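Long-range contact in conserved hypothetical protein (Agrobacterium tumefaciens, PDB 2FEX), which is of unknown function but belongs to the DJ-1/PfpI superfamily, related to class I glutamine amidotransferase domains: residues Asp57-Val62 with Gly84-Arg89. Numbering follows the deposited sequence. Where two conformers were deposited one is given.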
ATOM      1  N   ASP A  57      13.074  -6.086 -19.233  1.00 14.27           N
ATOM      2  CA  ASP A  57      14.232  -6.542 -19.971  0.50 15.28           C
ATOM      3  C   ASP A  57      15.401  -5.545 -19.824  1.00 16.15           C
ATOM      4  O   ASP A  57      16.528  -5.891 -20.164  1.00 18.34           O
ATOM      5  CB  ASP A  57      13.866  -6.722 -21.438  0.50 16.19           C
ATOM      6  CG  ASP A  57      13.311  -5.441 -22.037  0.50 16.90           C
ATOM      7  OD1 ASP A  57      12.124  -5.117 -21.783  0.50 19.60           O
ATOM      8  OD2 ASP A  57      14.071  -4.727 -22.699  0.50 24.21           O
ATOM      9  N   ALA A  58      15.134  -4.353 -19.302  1.00 15.07           N
ATOM     10  CA  ALA A  58      16.207  -3.395 -19.071  1.00 16.53           C
ATOM     11  C   ALA A  58      16.782  -3.461 -17.651  1.00 17.68           C
ATOM     12  O   ALA A  58      17.743  -2.713 -17.333  1.00 21.04           O
ATOM     13  CB  ALA A  58      15.717  -1.953 -19.346  1.00 18.56           C
ATOM     14  N   LEU A  59      16.214  -4.298 -16.795  1.00 15.72           N
ATOM     15  CA  LEU A  59      16.725  -4.371 -15.424  1.00 14.42           C
ATOM     16  C   LEU A  59      18.057  -5.141 -15.429  1.00 15.81           C
ATOM     17  O   LEU A  59      18.101  -6.318 -15.865  1.00 17.12           O
ATOM     18  CB  LEU A  59      15.703  -5.093 -14.529  1.00 14.88           C
ATOM     19  CG  LEU A  59      14.363  -4.375 -14.370  1.00 10.77           C
ATOM     20  CD1 LEU A  59      13.441  -5.257 -13.529  1.00 12.27           C
ATOM     21  CD2 LEU A  59      14.588  -2.988 -13.608  1.00 14.76           C
ATOM     22  N   ASP A  60      19.128  -4.504 -14.944  1.00 16.52           N
ATOM     23  CA  ASP A  60      20.445  -5.116 -14.997  1.00 17.55           C
ATOM     24  C   ASP A  60      20.953  -5.272 -13.544  1.00 18.22           C
ATOM     25  O   ASP A  60      21.105  -4.275 -12.822  1.00 18.01           O
ATOM     26  CB  ASP A  60      21.354  -4.229 -15.836  1.00 18.60           C
ATOM     27  CG  ASP A  60      22.682  -4.851 -16.099  1.00 22.47           C
ATOM     28  OD1 ASP A  60      23.090  -5.709 -15.276  1.00 21.05           O
ATOM     29  OD2 ASP A  60      23.330  -4.438 -17.110  1.00 22.23           O
ATOM     30  N   PRO A  61      21.179  -6.515 -13.125  1.00 19.08           N
ATOM     31  CA  PRO A  61      21.603  -6.748 -11.726  1.00 19.41           C
ATOM     32  C   PRO A  61      23.000  -6.192 -11.416  1.00 21.47           C
ATOM     33  O   PRO A  61      23.380  -6.096 -10.247  1.00 21.10           O
ATOM     34  CB  PRO A  61      21.513  -8.276 -11.572  1.00 20.74           C
ATOM     35  CG  PRO A  61      21.874  -8.769 -12.992  1.00 19.66           C
ATOM     36  CD  PRO A  61      21.091  -7.780 -13.870  1.00 18.93           C
ATOM     37  N   VAL A  62      23.791  -5.800 -12.428  1.00 22.07           N
ATOM     38  CA  VAL A  62      25.074  -5.160 -12.148  0.50 23.80           C
ATOM     39  C   VAL A  62      24.843  -3.923 -11.266  1.00 24.87           C
ATOM     40  O   VAL A  62      25.648  -3.634 -10.381  1.00 24.84           O
ATOM     41  CB  VAL A  62      25.830  -4.833 -13.483  0.50 24.61           C
ATOM     42  CG1 VAL A  62      27.057  -3.952 -13.249  0.50 23.90           C
ATOM     43  CG2 VAL A  62      26.201  -6.119 -14.162  0.50 24.71           C
ATOM     44  N   GLY A  84      11.115 -16.200 -15.617  1.00 15.72           N
ATOM     45  CA  GLY A  84      12.278 -17.119 -15.500  1.00 17.51           C
ATOM     46  C   GLY A  84      13.620 -16.417 -15.810  1.00 16.85           C
ATOM     47  O   GLY A  84      14.591 -16.519 -14.997  1.00 16.83           O
ATOM     48  N   GLY A  85      13.675 -15.719 -16.953  1.00 15.15           N
ATOM     49  CA  GLY A  85      14.931 -15.051 -17.410  1.00 16.54           C
ATOM     50  C   GLY A  85      15.362 -13.958 -16.436  1.00 15.62           C
ATOM     51  O   GLY A  85      16.524 -13.892 -16.039  1.00 16.11           O
ATOM     52  N   LEU A  86      14.405 -13.117 -16.045  1.00 14.36           N
ATOM     53  CA  LEU A  86      14.659 -12.001 -15.112  1.00 13.52           C
ATOM     54  C   LEU A  86      15.158 -12.546 -13.770  1.00 14.14           C
ATOM     55  O   LEU A  86      16.183 -12.092 -13.241  1.00 14.03           O
ATOM     56  CB  LEU A  86      13.352 -11.230 -14.915  1.00 13.95           C
ATOM     57  CG  LEU A  86      13.433 -10.058 -13.957  1.00 13.30           C
ATOM     58  CD1 LEU A  86      14.475  -8.975 -14.386  1.00 14.76           C
ATOM     59  CD2 LEU A  86      12.114  -9.376 -13.778  1.00 17.22           C
ATOM     60  N   VAL A  87      14.469 -13.551 -13.237  1.00 12.91           N
ATOM     61  CA  VAL A  87      14.879 -14.073 -11.938  1.00 15.21           C
ATOM     62  C   VAL A  87      16.279 -14.695 -12.012  1.00 15.57           C
ATOM     63  O   VAL A  87      17.124 -14.441 -11.137  1.00 16.60           O
ATOM     64  CB  VAL A  87      13.825 -15.051 -11.415  1.00 14.26           C
ATOM     65  CG1 VAL A  87      14.337 -15.864 -10.216  1.00 16.34           C
ATOM     66  CG2 VAL A  87      12.583 -14.277 -11.039  1.00 13.75           C
ATOM     67  N   LYS A  88      16.507 -15.492 -13.049  1.00 15.60           N
ATOM     68  CA  LYS A  88      17.843 -16.128 -13.252  1.00 17.72           C
ATOM     69  C   LYS A  88      18.957 -15.070 -13.364  1.00 18.16           C
ATOM     70  O   LYS A  88      20.014 -15.233 -12.771  1.00 17.55           O
ATOM     71  CB  LYS A  88      17.828 -17.099 -14.423  1.00 18.62           C
ATOM     72  CG  LYS A  88      19.187 -17.826 -14.640  1.00 23.74           C
ATOM     73  CD  LYS A  88      19.059 -18.927 -15.655  1.00 29.05           C
ATOM     74  CE  LYS A  88      20.408 -19.598 -15.978  1.00 29.76           C
ATOM     75  NZ  LYS A  88      21.343 -19.769 -14.811  1.00 32.05           N
ATOM     76  N   ARG A  89      18.710 -14.011 -14.132  1.00 16.56           N
ATOM     77  CA  ARG A  89      19.655 -12.901 -14.280  1.00 17.68           C
ATOM     78  C   ARG A  89      20.092 -12.378 -12.905  1.00 17.30           C
ATOM     79  O   ARG A  89      21.265 -12.200 -12.648  1.00 17.84           O
ATOM     80  CB  ARG A  89      19.035 -11.771 -15.150  1.00 17.81           C
ATOM     81  CG  ARG A  89      19.921 -10.567 -15.506  1.00 20.01           C
ATOM     82  CD  ARG A  89      19.211  -9.499 -16.441  1.00 16.82           C
ATOM     83  NE  ARG A  89      18.172 -10.081 -17.292  1.00 20.48           N
ATOM     84  CZ  ARG A  89      17.013  -9.499 -17.568  1.00 20.91           C
ATOM     85  NH1 ARG A  89      16.732  -8.319 -17.097  1.00 19.21           N
ATOM     86  NH2 ARG A  89      16.128 -10.106 -18.333  1.00 29.46           N
TER
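P61 CA lies 6.9 Å from R89 CA, the closer of two backbone pairings that set D57-V62, the end of a 3-10 turn followed by loop, beside the helical segment G84-R89. In the other, D57 CA is 7.3 Å from L86 CA, a matter of register alone. The two pairs show that the chains run in the same sense; side-chain contacts, L59 with L86 and P61 with R89, show that they meet one helical turn apart. From its end of the segment R89 reaches back to the carbonyl of L59, between D57 and P61 in the chain. Its NH1 donates to L59 O at 2.7 Å, with an N-H...O angle of 151°; the acceptor sits close to the guanidinium plane, and the donor lies in the carbonyl plane. The side chain leaves the helix with CG anti to the backbone N, then bends at chi3 (-28°), which turns the guanidinium back over its own helix until one face has L86 CA above its rim. NH1 also donates to Y56 O, so a single nitrogen grips two main-chain carbonyls. The aliphatic part of R89 packs as well: P61 CD meets R89 CG at 3.4 Å, the two side chains crossing at about a right angle. Deeper in, L59 CD1 touches L86 CD1 at 4.0 Å, and L59 continues onto F90, V33 and A35, tying the loop to the helix and to strand 31-36. Beyond L59, D60 OD1 accepts from V62 N at 2.9 Å in an Asx turn around P61. The contact thus joins helix 84-92 to the connection between strands 54-55 and 66-69. Chemically, leucine and proline-arginine contacts supply the apolar part, while a guanidinium satisfies main-chain oxygens; its positive charge probably strengthens those bonds.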